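Local coordinates for protein tRNA-splicing ligase RtcB (Thermus thermophilus, PDB 2EPG) that probably joins RNA ends, one bearing a 2',3'-cyclic phosphate or 3'-phosphate and the other a 5'-hydroxyl, in a GTP- and manganese-dependent ligation, at residues E197-R202 and G253-Q258; E218-D223 and Q240-I245; K343-R348 and A359-G364. One frame throughout, in Å; residues are numbered along the deposited sequence.

Contact 1. Residues E197-R202 and G253-Q258; sequences ERAFER and GHQVCQ
Gln255 meets three residues of the opposing helix at once. Its CB and CG lie on Ala199, whose CB comes to 3.5 Å from Gln255 CB, while its amide passes between the side chains of Arg198 and Arg202. Arg202 NH2 gives a bent, weak hydrogen bond to Gln255 OE1 (2.8 Å, 127° at the hydrogen), with the amide carbon CD at the guanidinium edge and the two planes 56° apart. Arg198 approaches differently: its NE is 2.9 Å from Gln255 OE1 at an angle too poor for a hydrogen bond, and Gln255 NE2 sits over one guanidinium face, toward the rim. Beside this group, Arg202 NH1 approaches His254 CD2 at 3.4 Å, and Val256 CG2 adds an apolar touch to Ala199 CB at 3.9 Å.

Both arginines run extended from CG to NE, which carries their guanidinium groups past the small Ala199 to the second helix. Gln255, in contrast, bends at chi2, folding its amide back between them, and its NE2 is held from the same helix by Asp259, one turn on, a bond that turns OE1 to the arginines. Ser196 OG accepts a hydrogen bond from the backbone N of Ala199, and the ring of His254 meets Phe105.

The axes of the two segments run nearly antiparallel (168°) and come within 8.3 Å where Ala199 packs on Gln255. This is antiparallel helix packing, apolar at Ala199 and Val256 and polar along the arginine side, and His254 brings it to about 6 Å, side chain to side chain, from Asp106, a predicted manganese ligand.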
# COMPACT_ATOMS: atom_id res chain seq x y z
N GLU A 197 -19.10 -9.63 -12.90
CA GLU A 197 -19.44 -10.91 -12.28
C GLU A 197 -18.18 -11.71 -12.09
O GLU A 197 -17.99 -12.33 -11.06
CB GLU A 197 -20.37 -11.73 -13.18
CG GLU A 197 -21.67 -11.06 -13.54
CD GLU A 197 -22.56 -12.01 -14.31
OE1 GLU A 197 -23.03 -12.98 -13.70
OE2 GLU A 197 -22.77 -11.78 -15.52
N ARG A 198 -17.34 -11.70 -13.12
CA ARG A 198 -16.09 -12.44 -13.09
C ARG A 198 -15.20 -11.99 -11.93
O ARG A 198 -14.62 -12.82 -11.23
CB ARG A 198 -15.37 -12.26 -14.42
CG ARG A 198 -14.03 -12.93 -14.49
CD ARG A 198 -13.46 -12.77 -15.89
NE ARG A 198 -12.14 -13.38 -16.01
CZ ARG A 198 -11.52 -13.54 -17.17
NH1 ARG A 198 -10.32 -14.10 -17.22
NH2 ARG A 198 -12.12 -13.16 -18.30
N ALA A 199 -15.07 -10.68 -11.73
CA ALA A 199 -14.24 -10.16 -10.65
C ALA A 199 -14.85 -10.56 -9.31
O ALA A 199 -14.16 -11.00 -8.40
CB ALA A 199 -14.12 -8.65 -10.75
N PHE A 200 -16.16 -10.42 -9.20
CA PHE A 200 -16.85 -10.75 -7.97
C PHE A 200 -16.67 -12.20 -7.53
O PHE A 200 -16.30 -12.46 -6.39
CB PHE A 200 -18.34 -10.43 -8.12
CG PHE A 200 -19.12 -10.66 -6.87
CD1 PHE A 200 -19.36 -11.95 -6.41
CD2 PHE A 200 -19.59 -9.58 -6.13
CE1 PHE A 200 -20.05 -12.17 -5.23
CE2 PHE A 200 -20.29 -9.78 -4.94
CZ PHE A 200 -20.52 -11.08 -4.49
N GLU A 201 -16.95 -13.15 -8.43
CA GLU A 201 -16.81 -14.57 -8.12
C GLU A 201 -15.36 -14.99 -7.96
O GLU A 201 -15.05 -15.89 -7.19
CB GLU A 201 -17.45 -15.42 -9.23
CG GLU A 201 -18.97 -15.26 -9.37
CD GLU A 201 -19.53 -16.04 -10.55
OE1 GLU A 201 -20.76 -15.95 -10.80
OE2 GLU A 201 -18.76 -16.74 -11.25
N ARG A 202 -14.46 -14.34 -8.69
CA ARG A 202 -13.04 -14.67 -8.64
C ARG A 202 -12.39 -14.32 -7.31
O ARG A 202 -11.49 -15.03 -6.85
CB ARG A 202 -12.32 -13.95 -9.78
CG ARG A 202 -10.83 -14.19 -9.84
CD ARG A 202 -10.22 -13.45 -11.02
NE ARG A 202 -8.76 -13.46 -10.97
CZ ARG A 202 -7.98 -12.74 -11.76
NH1 ARG A 202 -6.66 -12.81 -11.63
NH2 ARG A 202 -8.51 -11.95 -12.68
N GLY A 253 -9.53 -7.53 -7.49
CA GLY A 253 -8.92 -6.29 -7.93
C GLY A 253 -8.21 -6.42 -9.26
O GLY A 253 -8.25 -5.52 -10.10
N HIS A 254 -7.54 -7.54 -9.45
CA HIS A 254 -6.82 -7.78 -10.69
C HIS A 254 -7.82 -7.76 -11.86
O HIS A 254 -7.58 -7.11 -12.88
CB HIS A 254 -6.12 -9.14 -10.61
CG HIS A 254 -5.17 -9.40 -11.73
ND1 HIS A 254 -3.82 -9.10 -11.64
CD2 HIS A 254 -5.35 -9.94 -12.96
CE1 HIS A 254 -3.22 -9.45 -12.76
NE2 HIS A 254 -4.12 -9.96 -13.58
N GLN A 255 -8.94 -8.46 -11.70
CA GLN A 255 -9.96 -8.53 -12.75
C GLN A 255 -10.54 -7.15 -13.05
O GLN A 255 -10.70 -6.79 -14.20
CB GLN A 255 -11.08 -9.49 -12.34
CG GLN A 255 -12.03 -9.87 -13.49
CD GLN A 255 -11.29 -10.47 -14.66
OE1 GLN A 255 -10.58 -11.46 -14.50
NE2 GLN A 255 -11.43 -9.88 -15.84
N VAL A 256 -10.85 -6.38 -12.00
CA VAL A 256 -11.39 -5.04 -12.19
C VAL A 256 -10.44 -4.17 -13.01
O VAL A 256 -10.87 -3.35 -13.84
CB VAL A 256 -11.65 -4.35 -10.82
CG1 VAL A 256 -11.91 -2.85 -11.02
CG2 VAL A 256 -12.84 -4.99 -10.14
N CYS A 257 -9.14 -4.35 -12.80
CA CYS A 257 -8.17 -3.56 -13.56
C CYS A 257 -8.25 -3.97 -15.03
O CYS A 257 -8.28 -3.12 -15.92
CB CYS A 257 -6.75 -3.78 -13.02
SG CYS A 257 -5.45 -2.80 -13.86
N GLN A 258 -8.28 -5.27 -15.26
CA GLN A 258 -8.35 -5.83 -16.61
C GLN A 258 -9.62 -5.40 -17.34
O GLN A 258 -9.58 -4.97 -18.48
CB GLN A 258 -8.29 -7.35 -16.56
CG GLN A 258 -8.47 -8.02 -17.91
CD GLN A 258 -7.26 -7.85 -18.81
OE1 GLN A 258 -6.19 -8.40 -18.54
NE2 GLN A 258 -7.43 -7.09 -19.90

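Contact 2. Residues E218-D223 and Q240-I245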
# COMPACT_ATOMS: atom_id res chain seq x y z
N GLU A 218 4.10 -12.02 8.43
CA GLU A 218 5.25 -12.38 9.23
C GLU A 218 5.21 -11.85 10.65
O GLU A 218 4.73 -10.74 10.92
CB GLU A 218 6.59 -12.04 8.54
CG GLU A 218 6.79 -10.65 8.00
CD GLU A 218 8.18 -10.45 7.41
OE1 GLU A 218 8.65 -11.30 6.61
OE2 GLU A 218 8.82 -9.43 7.73
N VAL A 219 5.65 -12.70 11.57
CA VAL A 219 5.75 -12.36 12.98
C VAL A 219 7.18 -11.83 13.07
O VAL A 219 8.11 -12.50 12.62
CB VAL A 219 5.61 -13.58 13.89
CG1 VAL A 219 5.62 -13.14 15.36
CG2 VAL A 219 4.33 -14.33 13.56
N GLN A 220 7.34 -10.65 13.65
CA GLN A 220 8.66 -10.02 13.73
C GLN A 220 8.85 -9.40 15.11
O GLN A 220 7.97 -9.46 15.99
CB GLN A 220 8.75 -8.88 12.69
CG GLN A 220 7.88 -9.03 11.44
CD GLN A 220 7.43 -7.69 10.83
OE1 GLN A 220 6.67 -6.92 11.44
NE2 GLN A 220 7.90 -7.41 9.62
N TYR A 221 10.01 -8.79 15.30
CA TYR A 221 10.27 -8.09 16.54
C TYR A 221 10.96 -6.78 16.15
O TYR A 221 11.64 -6.70 15.13
CB TYR A 221 11.12 -8.92 17.52
CG TYR A 221 12.54 -9.23 17.10
CD1 TYR A 221 12.84 -10.37 16.35
CD2 TYR A 221 13.59 -8.38 17.47
CE1 TYR A 221 14.15 -10.67 15.99
CE2 TYR A 221 14.90 -8.67 17.12
CZ TYR A 221 15.17 -9.81 16.38
OH TYR A 221 16.47 -10.09 16.03
N VAL A 222 10.73 -5.74 16.94
CA VAL A 222 11.34 -4.45 16.68
C VAL A 222 12.81 -4.59 17.10
O VAL A 222 13.07 -4.89 18.27
CB VAL A 222 10.65 -3.36 17.52
CG1 VAL A 222 11.33 -2.02 17.30
CG2 VAL A 222 9.17 -3.28 17.16
N ASP A 223 13.76 -4.43 16.19
CA ASP A 223 15.15 -4.56 16.61
C ASP A 223 15.89 -3.22 16.71
O ASP A 223 17.02 -3.16 17.18
CB ASP A 223 15.92 -5.55 15.71
CG ASP A 223 16.51 -4.90 14.47
OD1 ASP A 223 17.42 -5.51 13.87
OD2 ASP A 223 16.06 -3.81 14.09
N GLN A 240 9.83 -5.62 21.01
CA GLN A 240 8.40 -5.86 20.88
C GLN A 240 8.04 -6.74 19.67
O GLN A 240 8.62 -6.61 18.58
CB GLN A 240 7.68 -4.52 20.78
CG GLN A 240 6.19 -4.63 20.51
CD GLN A 240 5.63 -3.29 20.13
OE1 GLN A 240 6.35 -2.45 19.60
NE2 GLN A 240 4.34 -3.09 20.39
N VAL A 241 7.09 -7.65 19.87
CA VAL A 241 6.63 -8.56 18.82
C VAL A 241 5.57 -7.89 17.92
O VAL A 241 4.62 -7.28 18.42
CB VAL A 241 6.01 -9.86 19.44
CG1 VAL A 241 5.35 -10.70 18.36
CG2 VAL A 241 7.09 -10.69 20.12
N THR A 242 5.75 -7.97 16.61
CA THR A 242 4.76 -7.41 15.69
C THR A 242 4.42 -8.44 14.62
O THR A 242 5.12 -9.46 14.47
CB THR A 242 5.28 -6.11 14.98
OG1 THR A 242 6.40 -6.43 14.15
CG2 THR A 242 5.70 -5.05 16.00
N VAL A 243 3.34 -8.20 13.91
CA VAL A 243 2.91 -9.07 12.84
C VAL A 243 2.56 -8.18 11.64
O VAL A 243 1.71 -7.30 11.73
CB VAL A 243 1.67 -9.90 13.26
CG1 VAL A 243 1.26 -10.85 12.13
CG2 VAL A 243 1.99 -10.68 14.56
N LEU A 244 3.24 -8.42 10.51
CA LEU A 244 3.00 -7.63 9.31
C LEU A 244 2.28 -8.48 8.27
O LEU A 244 2.75 -9.56 7.90
CB LEU A 244 4.34 -7.10 8.76
CG LEU A 244 4.27 -6.09 7.60
CD1 LEU A 244 5.50 -5.15 7.63
CD2 LEU A 244 4.20 -6.85 6.28
N ILE A 245 1.13 -7.98 7.81
CA ILE A 245 0.29 -8.67 6.82
C ILE A 245 0.37 -7.91 5.49
O ILE A 245 0.05 -6.73 5.41
CB ILE A 245 -1.18 -8.68 7.28
CG1 ILE A 245 -1.29 -9.40 8.63
CG2 ILE A 245 -2.05 -9.36 6.23
CD1 ILE A 245 -2.62 -9.12 9.39
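Glu218 and Leu244 form the first of two antiparallel hydrogen-bonded pairs, with Leu244 N to Glu218 O at 2.8 Å and a matching bond from Glu218 N to Leu244 O. Gln220 and Thr242 form the second, in which Gln220 N reaches Thr242 O at 2.6 Å, nearly straight (172°). Val222 N adds a further bond to Gln240 O. CA-H...O contacts fill in between them, at the non-hydrogen-bonded pairs Val219-Val243 and Tyr221-Val241, such as Tyr221 CA to Gln240 O at 3.0 Å.

Among side chains, Thr242 OG1 donates to Gln220 OE1 at 2.8 Å, lying tilted from the amide plane. The other end of that amide, NE2, donates to the anti lone pair of Glu218 OE2 at 2.9 Å, so both ends are held and its rotation is fixed over Leu244 CB. At -28°, Gln220 chi1 is off a staggered position, a probable strain accompanying this double hold.

Val219 CG1 meets Val241 CG1 at 3.9 Å on the opposite face, while Val222 CG2 touches Thr242 CG2 on the Gln220 side.

Glu218 belongs to the predicted GMP site. Strand 474-486 pairs with the outer edge of 216-225, strand 110-119 with that of 240-247, and helix 288-321 packs on Val243 and Ile245.

Contact 3. Residues K343-R348 and A359-G364; sequences KFEEHR and ATRAFG
Glu345 reaches from its strand to both Arg361 and Phe363. Its CB points toward the 359-364 segment, and with CG anti to the carbonyl carbon (chi1 -61°) and the chain extended beyond it, the carboxylate is delivered against both partners, which pack on each other. CD lies 3.8 Å from Phe363 CZ. OE1 also meets CZ, near the ring plane at the phenyl edge. The same OE1 takes a hydrogen bond on its anti lone pair from His347 NE2 (2.8 Å, 165°), with OE1 close to the imidazole plane; with the partners of OE2 this helps fix how the carboxylate is turned.

OE2 rests 3.5 Å from Arg361 CD, against the aliphatic part of the arginine. It also accepts a hydrogen bond from a water at 2.7 Å and is salt-bridged to Arg356. That water accepts from Lys343 NZ at 2.8 Å and from Arg361 NH2 at 3.2 Å, in the guanidinium plane. The two cations, 4.1 Å apart at Lys343 NZ and Arg361 NH2, are linked to Glu345 through the water, and Lys343 NZ is further bound by Glu182 and Ser183.

Phe363 CD1 lies over the guanidinium of Arg361, and His367 stacks on the phenyl ring. Here a buried, water-bridged ion network joins strand 332-347 to the 359-364 segment, with the Arg361 side chain about 9 Å from that of His339, a predicted manganese and GMP ligand.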
# COMPACT_ATOMS: atom_id res chain seq x y z
N LYS A 343 -7.01 7.95 -4.89
CA LYS A 343 -7.93 8.49 -3.92
C LYS A 343 -8.13 9.97 -4.11
O LYS A 343 -7.21 10.67 -4.54
CB LYS A 343 -7.39 8.27 -2.51
CG LYS A 343 -6.94 6.83 -2.26
CD LYS A 343 -6.71 6.60 -0.80
CE LYS A 343 -7.99 6.79 -0.01
NZ LYS A 343 -7.61 6.87 1.42
N PHE A 344 -9.33 10.44 -3.81
CA PHE A 344 -9.59 11.86 -3.92
C PHE A 344 -9.10 12.49 -2.63
O PHE A 344 -9.49 12.08 -1.54
CB PHE A 344 -11.08 12.14 -4.11
CG PHE A 344 -11.57 11.86 -5.51
CD1 PHE A 344 -12.15 10.64 -5.83
CD2 PHE A 344 -11.43 12.82 -6.51
CE1 PHE A 344 -12.59 10.38 -7.14
CE2 PHE A 344 -11.87 12.58 -7.81
CZ PHE A 344 -12.45 11.36 -8.13
N GLU A 345 -8.24 13.49 -2.75
CA GLU A 345 -7.66 14.15 -1.58
C GLU A 345 -7.56 15.66 -1.80
O GLU A 345 -7.65 16.14 -2.93
CB GLU A 345 -6.27 13.58 -1.30
CG GLU A 345 -6.24 12.08 -1.01
CD GLU A 345 -4.83 11.53 -0.84
OE1 GLU A 345 -3.83 12.27 -1.06
OE2 GLU A 345 -4.72 10.33 -0.50
N GLU A 346 -7.40 16.39 -0.70
CA GLU A 346 -7.25 17.84 -0.74
C GLU A 346 -5.78 18.18 -0.80
O GLU A 346 -5.03 17.84 0.11
CB GLU A 346 -7.82 18.48 0.53
CG GLU A 346 -9.32 18.35 0.69
CD GLU A 346 -10.09 19.11 -0.37
OE1 GLU A 346 -10.99 18.50 -0.99
OE2 GLU A 346 -9.78 20.32 -0.58
N HIS A 347 -5.38 18.84 -1.88
CA HIS A 347 -4.00 19.29 -2.12
C HIS A 347 -4.10 20.61 -2.89
O HIS A 347 -4.90 20.73 -3.82
CB HIS A 347 -3.23 18.28 -2.97
CG HIS A 347 -3.03 16.95 -2.32
ND1 HIS A 347 -2.13 16.74 -1.30
CD2 HIS A 347 -3.62 15.75 -2.56
CE1 HIS A 347 -2.17 15.47 -0.93
NE2 HIS A 347 -3.07 14.85 -1.68
N ARG A 348 -3.31 21.59 -2.48
CA ARG A 348 -3.29 22.92 -3.10
C ARG A 348 -4.67 23.56 -3.03
O ARG A 348 -5.12 24.22 -3.96
CB ARG A 348 -2.85 22.80 -4.55
CG ARG A 348 -1.67 21.85 -4.76
CD ARG A 348 -0.41 22.59 -5.12
NE ARG A 348 0.75 21.71 -5.15
CZ ARG A 348 1.32 21.25 -6.26
NH1 ARG A 348 2.37 20.45 -6.17
NH2 ARG A 348 0.83 21.60 -7.45
N ALA A 359 3.49 3.11 -3.90
CA ALA A 359 3.85 4.29 -3.13
C ALA A 359 2.73 4.40 -2.11
O ALA A 359 1.63 3.87 -2.32
CB ALA A 359 3.91 5.53 -4.01
N THR A 360 3.01 5.08 -1.01
CA THR A 360 2.05 5.21 0.07
C THR A 360 1.58 6.60 0.34
O THR A 360 2.26 7.57 -0.00
CB THR A 360 2.66 4.71 1.40
OG1 THR A 360 3.91 5.40 1.64
CG2 THR A 360 2.90 3.21 1.37
N ARG A 361 0.41 6.70 0.95
CA ARG A 361 -0.12 7.98 1.36
C ARG A 361 0.71 8.15 2.63
O ARG A 361 0.97 7.17 3.32
CB ARG A 361 -1.61 7.90 1.74
CG ARG A 361 -2.23 9.26 1.97
CD ARG A 361 -3.63 9.16 2.60
NE ARG A 361 -3.57 8.73 3.99
CZ ARG A 361 -4.63 8.69 4.79
NH1 ARG A 361 -4.50 8.29 6.05
NH2 ARG A 361 -5.82 9.04 4.34
N ALA A 362 1.11 9.37 2.92
CA ALA A 362 1.95 9.60 4.09
C ALA A 362 1.69 10.97 4.67
O ALA A 362 2.54 11.87 4.60
CB ALA A 362 3.41 9.46 3.68
N PHE A 363 0.49 11.14 5.22
CA PHE A 363 0.10 12.40 5.81
C PHE A 363 0.97 12.79 7.01
O PHE A 363 1.50 11.93 7.74
CB PHE A 363 -1.38 12.37 6.18
CG PHE A 363 -2.30 12.47 4.98
CD1 PHE A 363 -3.67 12.28 5.12
CD2 PHE A 363 -1.78 12.75 3.71
CE1 PHE A 363 -4.52 12.35 4.01
CE2 PHE A 363 -2.62 12.83 2.59
CZ PHE A 363 -3.99 12.63 2.74
N GLY A 364 1.12 14.10 7.20
CA GLY A 364 1.97 14.59 8.27
C GLY A 364 1.27 15.13 9.50
O GLY A 364 0.04 15.15 9.57
O HOH W 1 -6.53 9.40 1.28

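How the contacts relate
Contacts 2 and 3 are both buried; contact 2 joins strand to strand by backbone hydrogen bonds, whereas in contact 3 the two segments form no backbone bond with each other and side chains with a water do the joining. Contact 1 lies partly at the surface, where helices pack and arginines lie along the exposed side. Contact 2 is nested inside the chain loop closed by contact 1: strand 240-247 is followed by helix 250-265, and helix 197-203 by strand 216-225. Strand 110-119 pairs with both 240-247 and 332-347, linking contacts 2 and 3. None touch: the nearest atoms of contacts 2 and 3 are about 11 Å apart.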